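Local coordinates for complement factor H (Mus musculus, PDB 2YBY), which regulates complement in innate immunity; its sushi domains 6 and 7, the part in this model, probably serve in recognising other proteins or surface glycans, at residues Pro4-Gln9 against Asn24-Ile29; Tyr33-Asp38 against Val63-Lys68; Gly40-Ser45 against Val85-Gln90; Leu92-Tyr97 against Asp107-Thr112. The protein carries 1 engineered substitution. One frame throughout, in Å; residues are numbered along the deposited sequence.

Interaction 1: Pro4-Gln9 against Asn24-Ile29; sequences PCEFPQ and NFPVSI
Phe25 packs against both Phe7 and Pro8. CD of Pro8 sits over one face of the Phe25 ring, 4.0 Å from the ring centroid and 20° off its normal, a CH-pi contact made with the proline lying across the phenylalanine. The Phe7 ring meets the Phe25 ring obliquely, CD1 of Phe7 lying 3.7 Å from CD2 of Phe25 with the planes at 58°. Phe7 turns to this partner with CG anti to its own backbone N (chi1 177°). At the edge of the Phe25 ring, in its plane, comes Cys5 O, which also accepts from Val27 N at 2.9 Å and receives a CA-H contact from Pro26 CA at 3.1 Å. Cys5 N returns a bond to Val27 O at 3.2 Å, making a single antiparallel bridge. This pairing lies near the N-terminal end of the first sushi domain, whose first cysteine, Cys5, forms the characteristic disulfide to Cys54. The peptide before Pro26 is cis, and the proline ring lies alongside the Glu6 side chain, whose bend at chi2 brings OE2 to 3.4 Å from Pro26 CB. At the other end, Pro4 CG and Ile29 CG1 touch at 3.9 Å. Beyond this shell, Glu6 O accepts a hydrogen bond from Trp59 NE1, the side chains of Cys5 and Pro8 also touch Trp59, and those of Pro8 and Phe25 pack on Leu15 of strand 13-15.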
loop_
_atom_site.group_PDB
_atom_site.type_symbol
_atom_site.label_atom_id
_atom_site.label_comp_id
_atom_site.label_asym_id
_atom_site.label_seq_id
_atom_site.Cartn_x
_atom_site.Cartn_y
_atom_site.Cartn_z
ATOM N N PRO A 4 -21.150 10.858 12.080
ATOM C CA PRO A 4 -20.746 9.586 12.701
ATOM C C PRO A 4 -19.267 9.230 12.647
ATOM O O PRO A 4 -18.894 8.247 13.280
ATOM C CB PRO A 4 -21.543 8.565 11.906
ATOM C CG PRO A 4 -21.617 9.127 10.541
ATOM C CD PRO A 4 -21.644 10.645 10.702
ATOM N N CYS A 5 -18.448 9.963 11.866
ATOM C CA CYS A 5 -17.032 9.627 11.698
ATOM C C CYS A 5 -16.156 10.441 12.602
ATOM O O CYS A 5 -16.006 11.645 12.378
ATOM C CB CYS A 5 -16.611 9.781 10.246
ATOM S SG CYS A 5 -17.362 8.566 9.151
ATOM N N GLU A 6 -15.555 9.792 13.589
ATOM C CA GLU A 6 -14.671 10.476 14.519
ATOM C C GLU A 6 -13.283 10.698 13.891
ATOM O O GLU A 6 -12.982 10.159 12.818
ATOM C CB GLU A 6 -14.568 9.701 15.859
ATOM C CG GLU A 6 -15.882 9.613 16.637
ATOM C CD GLU A 6 -16.379 10.880 17.304
ATOM O OE1 GLU A 6 -15.557 11.627 17.883
ATOM O OE2 GLU A 6 -17.612 11.084 17.322
ATOM N N PHE A 7 -12.418 11.459 14.591
ATOM C CA PHE A 7 -11.063 11.754 14.122
ATOM C C PHE A 7 -10.350 10.426 13.793
ATOM O O PHE A 7 -10.295 9.546 14.670
ATOM C CB PHE A 7 -10.288 12.570 15.183
ATOM C CG PHE A 7 -8.851 12.846 14.801
ATOM C CD1 PHE A 7 -8.541 13.474 13.602
ATOM C CD2 PHE A 7 -7.806 12.421 15.615
ATOM C CE1 PHE A 7 -7.213 13.661 13.223
ATOM C CE2 PHE A 7 -6.490 12.611 15.230
ATOM C CZ PHE A 7 -6.209 13.228 14.047
ATOM N N PRO A 8 -9.929 10.203 12.527
ATOM C CA PRO A 8 -9.338 8.908 12.171
ATOM C C PRO A 8 -7.885 8.764 12.562
ATOM O O PRO A 8 -7.039 9.564 12.124
ATOM C CB PRO A 8 -9.510 8.856 10.654
ATOM C CG PRO A 8 -9.461 10.240 10.215
ATOM C CD PRO A 8 -10.006 11.090 11.348
ATOM N N GLN A 9 -7.591 7.745 13.390
ATOM C CA GLN A 9 -6.214 7.424 13.802
ATOM C C GLN A 9 -5.934 5.972 13.450
ATOM O O GLN A 9 -6.688 5.106 13.855
ATOM C CB GLN A 9 -6.023 7.663 15.272
ATOM C CG GLN A 9 -6.343 9.102 15.618
ATOM C CD GLN A 9 -5.967 9.452 17.027
ATOM O OE1 GLN A 9 -4.819 9.775 17.313
ATOM N NE2 GLN A 9 -6.931 9.385 17.927
ATOM N N ASN A 24 -12.264 19.532 13.894
ATOM C CA ASN A 24 -13.418 19.530 12.983
ATOM C C ASN A 24 -14.285 18.271 13.175
ATOM O O ASN A 24 -15.455 18.267 12.801
ATOM C CB ASN A 24 -12.914 19.574 11.527
ATOM C CG ASN A 24 -13.838 20.245 10.550
ATOM O OD1 ASN A 24 -14.971 19.804 10.324
ATOM N ND2 ASN A 24 -13.354 21.306 9.912
ATOM N N PHE A 25 -13.701 17.215 13.750
ATOM C CA PHE A 25 -14.330 15.910 13.930
ATOM C C PHE A 25 -15.258 15.883 15.146
ATOM O O PHE A 25 -14.996 16.580 16.125
ATOM C CB PHE A 25 -13.246 14.808 14.005
ATOM C CG PHE A 25 -12.570 14.641 12.665
ATOM C CD1 PHE A 25 -13.127 13.839 11.692
ATOM C CD2 PHE A 25 -11.458 15.390 12.331
ATOM C CE1 PHE A 25 -12.545 13.738 10.434
ATOM C CE2 PHE A 25 -10.886 15.291 11.063
ATOM C CZ PHE A 25 -11.479 14.515 10.101
ATOM N N PRO A 26 -16.343 15.081 15.129
ATOM C CA PRO A 26 -16.783 14.198 14.039
ATOM C C PRO A 26 -17.321 14.895 12.792
ATOM O O PRO A 26 -17.666 16.078 12.811
ATOM C CB PRO A 26 -17.820 13.312 14.718
ATOM C CG PRO A 26 -18.446 14.226 15.744
ATOM C CD PRO A 26 -17.269 15.015 16.284
ATOM N N VAL A 27 -17.368 14.143 11.676
ATOM C CA VAL A 27 -17.784 14.675 10.385
ATOM C C VAL A 27 -18.852 13.782 9.752
ATOM O O VAL A 27 -19.018 12.615 10.172
ATOM C CB VAL A 27 -16.574 14.851 9.412
ATOM C CG1 VAL A 27 -15.566 15.851 9.959
ATOM C CG2 VAL A 27 -15.908 13.515 9.117
ATOM N N SER A 28 -19.530 14.301 8.719
ATOM C CA SER A 28 -20.612 13.598 8.018
ATOM C C SER A 28 -20.177 12.636 6.950
ATOM O O SER A 28 -19.079 12.775 6.393
ATOM C CB SER A 28 -21.585 14.605 7.415
ATOM O OG SER A 28 -22.080 15.470 8.426
ATOM N N ILE A 29 -21.079 11.711 6.589
ATOM C CA ILE A 29 -20.872 10.729 5.526
ATOM C C ILE A 29 -20.711 11.499 4.223
ATOM O O ILE A 29 -21.422 12.479 3.983
ATOM C CB ILE A 29 -22.011 9.676 5.472
ATOM C CG1 ILE A 29 -21.872 8.674 6.642
ATOM C CG2 ILE A 29 -22.030 8.906 4.106
ATOM C CD1 ILE A 29 -23.222 7.917 7.003
#

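Interaction 2: Tyr33-Asp38 against Val63-Lys68; sequences YSYKCD and VPCVRK
Tyr35 OH donates to Pro64 O at 2.7 Å, fixing the far end of a buried phenol on the carbonyl just before Cys65. Beside it runs the Cys37-Cys65 disulfide, which in the sushi fold is the link from second to fourth cysteine and ties strand 32-37 to the C-terminal end of the domain. The hydroxyl reaches the carbonyl oxygen at a C=O...O angle of 123°, tilted a little from the carbonyl plane. With CG lodged between its backbone N and carbonyl carbon (chi1 74°), the tyrosine points at residues 64-65. Pro64 crosses it at about a right angle and sets CB 3.7 Å from Tyr35 CZ. The sulfur of Cys65 lies at the ring edge, 3.8 Å from Tyr35 CE2, a sulfur-aromatic contact. One tyrosine is therefore held by a hydrogen bond at its hydroxyl, by the Cys65 sulfur at the ring edge and by Pro64 CB against CZ. Elsewhere around the ring, Phe10 makes an edge-to-face contact, and the side chain packs against Leu15, Pro43 and Leu52, placing it in the small core of the domain. Further along, a water takes a hydrogen bond from Lys68 NZ at 2.8 Å and reaches Asp38 O only weakly. In the disulfide itself, Cys37 SG and Cys65 SG are joined at 2.1 Å, with a chi3 of -85°.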
loop_
_atom_site.group_PDB
_atom_site.type_symbol
_atom_site.label_atom_id
_atom_site.label_comp_id
_atom_site.label_asym_id
_atom_site.label_seq_id
_atom_site.Cartn_x
_atom_site.Cartn_y
_atom_site.Cartn_z
ATOM N N TYR A 33 -10.749 12.899 3.262
ATOM C CA TYR A 33 -9.557 13.614 3.694
ATOM C C TYR A 33 -8.330 12.964 3.123
ATOM O O TYR A 33 -8.233 11.757 3.181
ATOM C CB TYR A 33 -9.476 13.609 5.233
ATOM C CG TYR A 33 -10.636 14.352 5.852
ATOM C CD1 TYR A 33 -10.623 15.735 5.933
ATOM C CD2 TYR A 33 -11.834 13.705 6.123
ATOM C CE1 TYR A 33 -11.729 16.448 6.391
ATOM C CE2 TYR A 33 -12.959 14.412 6.552
ATOM C CZ TYR A 33 -12.892 15.784 6.695
ATOM O OH TYR A 33 -13.980 16.538 7.052
ATOM N N SER A 34 -7.373 13.761 2.587
ATOM C CA SER A 34 -6.166 13.189 2.040
ATOM C C SER A 34 -5.291 12.656 3.158
ATOM O O SER A 34 -5.256 13.232 4.255
ATOM C CB SER A 34 -5.424 14.250 1.222
ATOM O OG SER A 34 -5.099 15.372 2.017
ATOM N N TYR A 35 -4.562 11.564 2.894
ATOM C CA TYR A 35 -3.649 10.983 3.863
ATOM C C TYR A 35 -2.451 10.410 3.158
ATOM O O TYR A 35 -2.478 10.167 1.950
ATOM C CB TYR A 35 -4.332 9.916 4.751
ATOM C CG TYR A 35 -4.609 8.597 4.062
ATOM C CD1 TYR A 35 -5.781 8.394 3.361
ATOM C CD2 TYR A 35 -3.711 7.535 4.155
ATOM C CE1 TYR A 35 -6.065 7.168 2.758
ATOM C CE2 TYR A 35 -3.958 6.323 3.516
ATOM C CZ TYR A 35 -5.158 6.130 2.846
ATOM O OH TYR A 35 -5.472 4.933 2.244
ATOM N N LYS A 36 -1.417 10.167 3.920
ATOM C CA LYS A 36 -0.182 9.583 3.407
ATOM C C LYS A 36 0.245 8.481 4.360
ATOM O O LYS A 36 -0.285 8.370 5.476
ATOM C CB LYS A 36 0.912 10.662 3.270
ATOM C CG LYS A 36 1.274 11.306 4.590
ATOM C CD LYS A 36 2.388 12.347 4.475
ATOM C CE LYS A 36 2.677 12.990 5.817
ATOM N NZ LYS A 36 3.926 13.800 5.790
ATOM N N CYS A 37 1.155 7.654 3.909
ATOM C CA CYS A 37 1.656 6.546 4.695
ATOM C C CYS A 37 3.132 6.716 4.989
ATOM O O CYS A 37 3.869 7.326 4.229
ATOM C CB CYS A 37 1.388 5.223 3.990
ATOM S SG CYS A 37 -0.357 4.930 3.629
ATOM N N ASP A 38 3.582 6.023 6.041
ATOM C CA ASP A 38 4.986 5.989 6.421
ATOM C C ASP A 38 5.842 5.357 5.304
ATOM O O ASP A 38 5.359 4.519 4.549
ATOM C CB ASP A 38 5.173 5.103 7.664
ATOM C CG ASP A 38 4.431 5.521 8.920
ATOM O OD1 ASP A 38 3.754 6.560 8.892
ATOM O OD2 ASP A 38 4.494 4.780 9.908
ATOM N N VAL A 63 -8.017 -0.469 6.746
ATOM C CA VAL A 63 -6.577 -0.459 6.997
ATOM C C VAL A 63 -6.008 0.486 5.898
ATOM O O VAL A 63 -5.702 0.089 4.785
ATOM C CB VAL A 63 -5.965 -1.887 6.985
ATOM C CG1 VAL A 63 -4.469 -1.849 7.286
ATOM C CG2 VAL A 63 -6.691 -2.797 7.980
ATOM N N PRO A 64 -5.869 1.775 6.213
ATOM C CA PRO A 64 -5.539 2.731 5.153
ATOM C C PRO A 64 -4.150 2.597 4.558
ATOM O O PRO A 64 -3.934 3.027 3.422
ATOM C CB PRO A 64 -5.719 4.073 5.864
ATOM C CG PRO A 64 -6.736 3.799 6.918
ATOM C CD PRO A 64 -6.311 2.475 7.432
ATOM N N CYS A 65 -3.206 2.136 5.383
ATOM C CA CYS A 65 -1.821 1.992 4.987
ATOM C C CYS A 65 -1.420 0.541 5.150
ATOM O O CYS A 65 -1.569 -0.043 6.239
ATOM C CB CYS A 65 -0.940 2.899 5.813
ATOM S SG CYS A 65 -1.218 4.654 5.489
ATOM N N VAL A 66 -0.935 -0.028 4.053
ATOM C CA VAL A 66 -0.494 -1.427 3.966
ATOM C C VAL A 66 0.954 -1.479 3.466
ATOM O O VAL A 66 1.492 -0.487 2.962
ATOM C CB VAL A 66 -1.434 -2.260 3.046
ATOM C CG1 VAL A 66 -2.861 -2.296 3.596
ATOM C CG2 VAL A 66 -1.441 -1.736 1.620
ATOM N N ARG A 67 1.602 -2.644 3.597
ATOM C CA ARG A 67 2.965 -2.770 3.092
ATOM C C ARG A 67 3.072 -2.429 1.588
ATOM O O ARG A 67 2.212 -2.813 0.793
ATOM C CB ARG A 67 3.526 -4.188 3.344
ATOM C CG ARG A 67 4.972 -4.409 2.905
ATOM C CD ARG A 67 5.981 -3.536 3.572
ATOM N NE ARG A 67 6.163 -3.831 4.991
ATOM C CZ ARG A 67 6.843 -3.062 5.847
ATOM N NH1 ARG A 67 7.372 -1.909 5.443
ATOM N NH2 ARG A 67 6.976 -3.427 7.118
ATOM N N LYS A 68 4.125 -1.685 1.233
ATOM C CA LYS A 68 4.464 -1.315 -0.124
ATOM C C LYS A 68 5.679 -2.141 -0.531
ATOM O O LYS A 68 6.648 -2.244 0.233
ATOM C CB LYS A 68 4.835 0.173 -0.182
ATOM C CG LYS A 68 5.209 0.698 -1.530
ATOM C CD LYS A 68 5.510 2.199 -1.514
ATOM C CE LYS A 68 6.896 2.482 -1.017
ATOM N NZ LYS A 68 7.236 3.926 -1.120
HETATM O O HOH W 1 6.079 4.591 1.302
#

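Interaction 3: Gly40-Ser45 against Val85-Gln90; sequences GFSPPS and VYVQGQ
Two flat peptide groups, those carrying the carbonyls of Pro43 and Pro44, turn their oxygens to the isopropyl group of Val87. Pro43 O lies 3.6 Å from Val87 CG1, and Pro44 O lies 3.5 Å from Val87 CG2, one carbonyl to each methyl. The amide of Gln90 is a third flat group: Val87 N donates to its OE1 at 2.9 Å from above the carbonyl plane, 50° out of it. Gln90 NE2 donates to a water at 2.8 Å, and the same water donates to Pro44 O at 2.8 Å, bridging the two segments. CB of Gln90 also lies in plane at the edge of the Tyr86 ring. Ser42 OG packs on Val87 CG1, at 3.7 Å; with OG anti to the backbone N (chi1 171°), its hydroxyl donates to Pro43 O at 2.8 Å. That oxygen thus takes a hydrogen bond while resting on a methyl. Residues 87-90 form a type II beta turn, closed by Gln90 N to Val87 O. The contact lies at the junction of the two sushi domains: strands 41-42 and 84-87, one from each, flank strand 66-71 in an antiparallel sheet, and Pro43 and Pro44 pack back onto Tyr35 of strand 32-37.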
loop_
_atom_site.group_PDB
_atom_site.type_symbol
_atom_site.label_atom_id
_atom_site.label_comp_id
_atom_site.label_asym_id
_atom_site.label_seq_id
_atom_site.Cartn_x
_atom_site.Cartn_y
_atom_site.Cartn_z
ATOM N N GLY A 40 7.836 2.830 3.383
ATOM C CA GLY A 40 7.659 1.383 3.373
ATOM C C GLY A 40 6.215 0.935 3.280
ATOM O O GLY A 40 5.938 -0.271 3.241
ATOM N N PHE A 41 5.270 1.895 3.331
ATOM C CA PHE A 41 3.837 1.644 3.325
ATOM C C PHE A 41 3.141 2.485 2.287
ATOM O O PHE A 41 3.705 3.445 1.731
ATOM C CB PHE A 41 3.216 1.948 4.696
ATOM C CG PHE A 41 3.740 1.016 5.757
ATOM C CD1 PHE A 41 4.905 1.313 6.451
ATOM C CD2 PHE A 41 3.090 -0.168 6.042
ATOM C CE1 PHE A 41 5.428 0.416 7.374
ATOM C CE2 PHE A 41 3.577 -1.030 7.025
ATOM C CZ PHE A 41 4.744 -0.730 7.677
ATOM N N SER A 42 1.905 2.089 1.994
ATOM C CA SER A 42 1.193 2.750 0.920
ATOM C C SER A 42 -0.315 2.630 1.089
ATOM O O SER A 42 -0.782 1.619 1.613
ATOM C CB SER A 42 1.578 2.043 -0.393
ATOM O OG SER A 42 0.829 2.427 -1.525
ATOM N N PRO A 43 -1.111 3.548 0.492
ATOM C CA PRO A 43 -2.545 3.287 0.373
ATOM C C PRO A 43 -2.734 2.066 -0.577
ATOM O O PRO A 43 -1.878 1.791 -1.436
ATOM C CB PRO A 43 -3.075 4.554 -0.329
ATOM C CG PRO A 43 -2.042 5.607 -0.058
ATOM C CD PRO A 43 -0.763 4.845 -0.118
ATOM N N PRO A 44 -3.851 1.329 -0.435
ATOM C CA PRO A 44 -4.072 0.161 -1.308
ATOM C C PRO A 44 -4.053 0.452 -2.801
ATOM O O PRO A 44 -3.833 -0.453 -3.597
ATOM C CB PRO A 44 -5.397 -0.424 -0.829
ATOM C CG PRO A 44 -5.766 0.286 0.410
ATOM C CD PRO A 44 -4.926 1.511 0.554
ATOM N N SER A 45 -4.300 1.695 -3.201
ATOM C CA SER A 45 -4.276 2.085 -4.615
ATOM C C SER A 45 -2.851 2.116 -5.194
ATOM O O SER A 45 -2.699 2.230 -6.396
ATOM C CB SER A 45 -4.858 3.475 -4.774
ATOM O OG SER A 45 -4.034 4.404 -4.090
ATOM N N VAL A 85 5.117 0.338 -8.172
ATOM C CA VAL A 85 4.626 0.086 -6.846
ATOM C C VAL A 85 3.621 -1.055 -6.809
ATOM O O VAL A 85 2.619 -1.047 -7.542
ATOM C CB VAL A 85 4.002 1.358 -6.221
ATOM C CG1 VAL A 85 3.265 1.038 -4.934
ATOM C CG2 VAL A 85 5.081 2.411 -5.968
ATOM N N TYR A 86 3.842 -1.990 -5.881
ATOM C CA TYR A 86 2.873 -3.003 -5.530
ATOM C C TYR A 86 2.536 -2.857 -4.071
ATOM O O TYR A 86 3.330 -2.280 -3.314
ATOM C CB TYR A 86 3.370 -4.404 -5.844
ATOM C CG TYR A 86 3.449 -4.641 -7.325
ATOM C CD1 TYR A 86 4.548 -4.215 -8.058
ATOM C CD2 TYR A 86 2.463 -5.359 -7.987
ATOM C CE1 TYR A 86 4.635 -4.443 -9.430
ATOM C CE2 TYR A 86 2.541 -5.600 -9.352
ATOM C CZ TYR A 86 3.640 -5.159 -10.070
ATOM O OH TYR A 86 3.737 -5.410 -11.429
ATOM N N VAL A 87 1.365 -3.352 -3.669
ATOM C CA VAL A 87 0.903 -3.305 -2.293
ATOM C C VAL A 87 0.588 -4.676 -1.791
ATOM O O VAL A 87 0.454 -5.628 -2.562
ATOM C CB VAL A 87 -0.279 -2.328 -2.082
ATOM C CG1 VAL A 87 0.023 -0.954 -2.688
ATOM C CG2 VAL A 87 -1.578 -2.903 -2.640
ATOM N N GLN A 88 0.483 -4.782 -0.480
ATOM C CA GLN A 88 0.249 -6.015 0.234
ATOM C C GLN A 88 -0.883 -6.844 -0.378
ATOM O O GLN A 88 -1.995 -6.340 -0.600
ATOM C CB GLN A 88 -0.042 -5.690 1.689
ATOM C CG GLN A 88 0.146 -6.848 2.624
ATOM C CD GLN A 88 0.169 -6.388 4.062
ATOM O OE1 GLN A 88 0.421 -5.205 4.389
ATOM N NE2 GLN A 88 -0.047 -7.319 4.959
ATOM N N GLY A 89 -0.559 -8.081 -0.725
ATOM C CA GLY A 89 -1.525 -8.994 -1.332
ATOM C C GLY A 89 -1.371 -9.152 -2.836
ATOM O O GLY A 89 -1.924 -10.104 -3.403
ATOM N N GLN A 90 -0.660 -8.202 -3.499
ATOM C CA GLN A 90 -0.441 -8.272 -4.943
ATOM C C GLN A 90 0.755 -9.170 -5.262
ATOM O O GLN A 90 1.628 -9.392 -4.428
ATOM C CB GLN A 90 -0.219 -6.879 -5.558
ATOM C CG GLN A 90 -1.465 -5.988 -5.451
ATOM C CD GLN A 90 -1.271 -4.591 -5.942
ATOM O OE1 GLN A 90 -0.175 -4.065 -5.980
ATOM N NE2 GLN A 90 -2.351 -3.929 -6.297
HETATM O O HOH W 2 -2.486 -1.178 -5.987
#

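Interaction 4: Leu92-Tyr97 against Asp107-Thr112; sequences LKVQCY and DTMTCT. With EDO (1,2-ethanediol), chain B.
Leu92 and Met109 form an antiparallel hydrogen-bonded pair, Leu92 N to Met109 O at 3.1 Å and Met109 N to Leu92 O at 3.0 Å, while Val94 N goes to Asp107 O at 2.8 Å, each donor nearly along the C=O axis. Between them, Lys93 and Thr108 form the non-hydrogen-bonded pair. On the face of Leu92 and Met109 the two side chains lie side by side, pointing the same way, with Leu92 CD2 4.0 Å from Met109 CE. A bend at chi3 (-44°) carries that methyl onto Val94 CG2 as well, at a tight 3.4 Å. Leu92 and Met109 pack on Phe71 and Trp116, so this side belongs to the core of the second sushi domain. Lys93 leaves by the other face and its NZ bonds to Gln106 O. Cys96 SG, in a disulfide with Cys122, lies 4.0 Å from Asp107 OD2. A water donates to Val94 O and accepts from Cys96 N. A bound ethanediol, probably from the crystallisation liquor, accepts at O1 from Gln95 N at 3.0 Å and donates from O2 to Lys93 O; it also bonds to Asp78 O. Asp107 OD1 accepts from Leu102 N, tying this carboxylate to the following loop; the same water's approach to OD2, at 2.5 Å, is unusually short and leaves the ionisation uncertain.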
loop_
_atom_site.group_PDB
_atom_site.type_symbol
_atom_site.label_atom_id
_atom_site.label_comp_id
_atom_site.label_asym_id
_atom_site.label_seq_id
_atom_site.Cartn_x
_atom_site.Cartn_y
_atom_site.Cartn_z
ATOM N N LEU A 92 3.288 -10.760 -8.820
ATOM C CA LEU A 92 3.673 -10.692 -10.232
ATOM C C LEU A 92 4.599 -11.848 -10.565
ATOM O O LEU A 92 5.122 -12.498 -9.661
ATOM C CB LEU A 92 4.272 -9.340 -10.670
ATOM C CG LEU A 92 5.722 -9.053 -10.320
ATOM C CD1 LEU A 92 6.307 -7.964 -11.216
ATOM C CD2 LEU A 92 5.846 -8.633 -8.894
ATOM N N LYS A 93 4.747 -12.122 -11.837
ATOM C CA LYS A 93 5.609 -13.211 -12.291
ATOM C C LYS A 93 6.909 -12.585 -12.739
ATOM O O LYS A 93 6.922 -11.654 -13.553
ATOM C CB LYS A 93 4.990 -14.006 -13.442
ATOM C CG LYS A 93 5.732 -15.310 -13.698
ATOM C CD LYS A 93 5.111 -16.038 -14.869
ATOM C CE LYS A 93 5.860 -17.314 -15.193
ATOM N NZ LYS A 93 5.447 -18.465 -14.313
ATOM N N VAL A 94 8.013 -13.071 -12.173
ATOM C CA VAL A 94 9.342 -12.571 -12.493
ATOM C C VAL A 94 9.938 -13.477 -13.576
ATOM O O VAL A 94 9.768 -14.688 -13.531
ATOM C CB VAL A 94 10.177 -12.582 -11.202
ATOM C CG1 VAL A 94 11.630 -12.215 -11.430
ATOM C CG2 VAL A 94 9.555 -11.661 -10.171
ATOM N N GLN A 95 10.680 -12.876 -14.477
ATOM C CA GLN A 95 11.344 -13.524 -15.591
ATOM C C GLN A 95 12.803 -13.784 -15.188
ATOM O O GLN A 95 13.603 -12.864 -15.219
ATOM C CB GLN A 95 11.249 -12.609 -16.837
ATOM C CG GLN A 95 12.176 -12.924 -18.000
ATOM C CD GLN A 95 11.627 -14.045 -18.806
ATOM O OE1 GLN A 95 10.816 -13.830 -19.702
ATOM N NE2 GLN A 95 12.033 -15.261 -18.477
ATOM N N CYS A 96 13.105 -15.005 -14.762
ATOM C CA CYS A 96 14.478 -15.430 -14.431
ATOM C C CYS A 96 15.196 -15.890 -15.706
ATOM O O CYS A 96 14.540 -16.255 -16.684
ATOM C CB CYS A 96 14.467 -16.541 -13.391
ATOM S SG CYS A 96 13.827 -16.034 -11.784
ATOM N N TYR A 97 16.541 -15.917 -15.671
ATOM C CA TYR A 97 17.352 -16.384 -16.819
ATOM C C TYR A 97 18.225 -17.593 -16.528
ATOM O O TYR A 97 18.560 -17.850 -15.386
ATOM C CB TYR A 97 18.300 -15.259 -17.264
ATOM C CG TYR A 97 17.631 -14.015 -17.802
ATOM C CD1 TYR A 97 16.656 -14.096 -18.792
ATOM C CD2 TYR A 97 18.090 -12.753 -17.453
ATOM C CE1 TYR A 97 16.088 -12.948 -19.342
ATOM C CE2 TYR A 97 17.516 -11.601 -17.975
ATOM C CZ TYR A 97 16.508 -11.698 -18.916
ATOM O OH TYR A 97 15.928 -10.558 -19.435
ATOM N N ASP A 107 7.856 -18.944 -10.294
ATOM C CA ASP A 107 8.625 -17.700 -10.300
ATOM C C ASP A 107 7.744 -16.475 -10.019
ATOM O O ASP A 107 7.950 -15.404 -10.613
ATOM C CB ASP A 107 9.437 -17.512 -11.574
ATOM C CG ASP A 107 10.575 -18.498 -11.703
ATOM O OD1 ASP A 107 11.007 -19.052 -10.651
ATOM O OD2 ASP A 107 11.069 -18.683 -12.836
ATOM N N THR A 108 6.798 -16.628 -9.096
ATOM C CA THR A 108 5.953 -15.504 -8.692
ATOM C C THR A 108 6.454 -14.965 -7.364
ATOM O O THR A 108 7.044 -15.701 -6.569
ATOM C CB THR A 108 4.494 -15.894 -8.641
ATOM O OG1 THR A 108 4.363 -16.973 -7.740
ATOM C CG2 THR A 108 3.957 -16.274 -9.996
ATOM N N MET A 109 6.300 -13.660 -7.177
ATOM C CA MET A 109 6.679 -12.967 -5.938
ATOM C C MET A 109 5.392 -12.349 -5.445
ATOM O O MET A 109 4.665 -11.786 -6.271
ATOM C CB MET A 109 7.586 -11.765 -6.220
ATOM C CG MET A 109 8.972 -11.997 -6.066
ATOM S SD MET A 109 10.007 -10.564 -6.162
ATOM C CE MET A 109 9.451 -9.606 -7.489
ATOM N N THR A 110 5.164 -12.359 -4.114
ATOM C CA THR A 110 3.965 -11.770 -3.527
ATOM C C THR A 110 4.422 -10.679 -2.567
ATOM O O THR A 110 5.412 -10.856 -1.855
ATOM C CB THR A 110 3.144 -12.857 -2.852
ATOM O OG1 THR A 110 2.732 -13.784 -3.876
ATOM C CG2 THR A 110 1.918 -12.304 -2.125
ATOM N N CYS A 111 3.724 -9.537 -2.569
ATOM C CA CYS A 111 4.023 -8.477 -1.620
ATOM C C CYS A 111 3.332 -8.854 -0.281
ATOM O O CYS A 111 2.100 -8.846 -0.203
ATOM C CB CYS A 111 3.535 -7.136 -2.154
ATOM S SG CYS A 111 3.869 -5.738 -1.049
ATOM N N THR A 112 4.119 -9.253 0.717
ATOM C CA THR A 112 3.609 -9.657 2.041
ATOM C C THR A 112 3.803 -8.545 3.047
ATOM O O THR A 112 4.420 -7.535 2.738
ATOM C CB THR A 112 4.301 -10.959 2.523
ATOM O OG1 THR A 112 5.618 -10.684 2.988
ATOM C CG2 THR A 112 4.360 -12.048 1.460
HETATM C C1 EDO B . 10.254 -9.167 -15.198
HETATM O O1 EDO B . 11.058 -9.896 -14.259
HETATM C C2 EDO B . 8.936 -9.871 -15.461
HETATM O O2 EDO B . 7.956 -9.296 -14.602
HETATM O O HOH W 3 10.826 -16.928 -14.571
#

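In the fold
The four contacts follow the long axis of a two-domain rod, interactions 1 and 4 lying about 40 Å apart between centres on opposite sides of the middle. Interaction 1 passes directly into interaction 2, Phe25 CZ resting 3.8 Å from Tyr33 CE2. Interactions 2 and 3, with centres about 9 Å apart, share the sheet at the domain junction, probably through hydrogen bonds from Ser42 N to Val66 O (2.8 Å) and from Gln88 N to Arg67 O (2.9 Å). Interaction 3 then meets interaction 4, where Cys111 N probably bonds to Gln90 O at 2.8 Å. Interaction 2 also touches interaction 4, Arg67 CG lying 3.2 Å from Thr112 O, so residues 63-68 also touch the second domain directly.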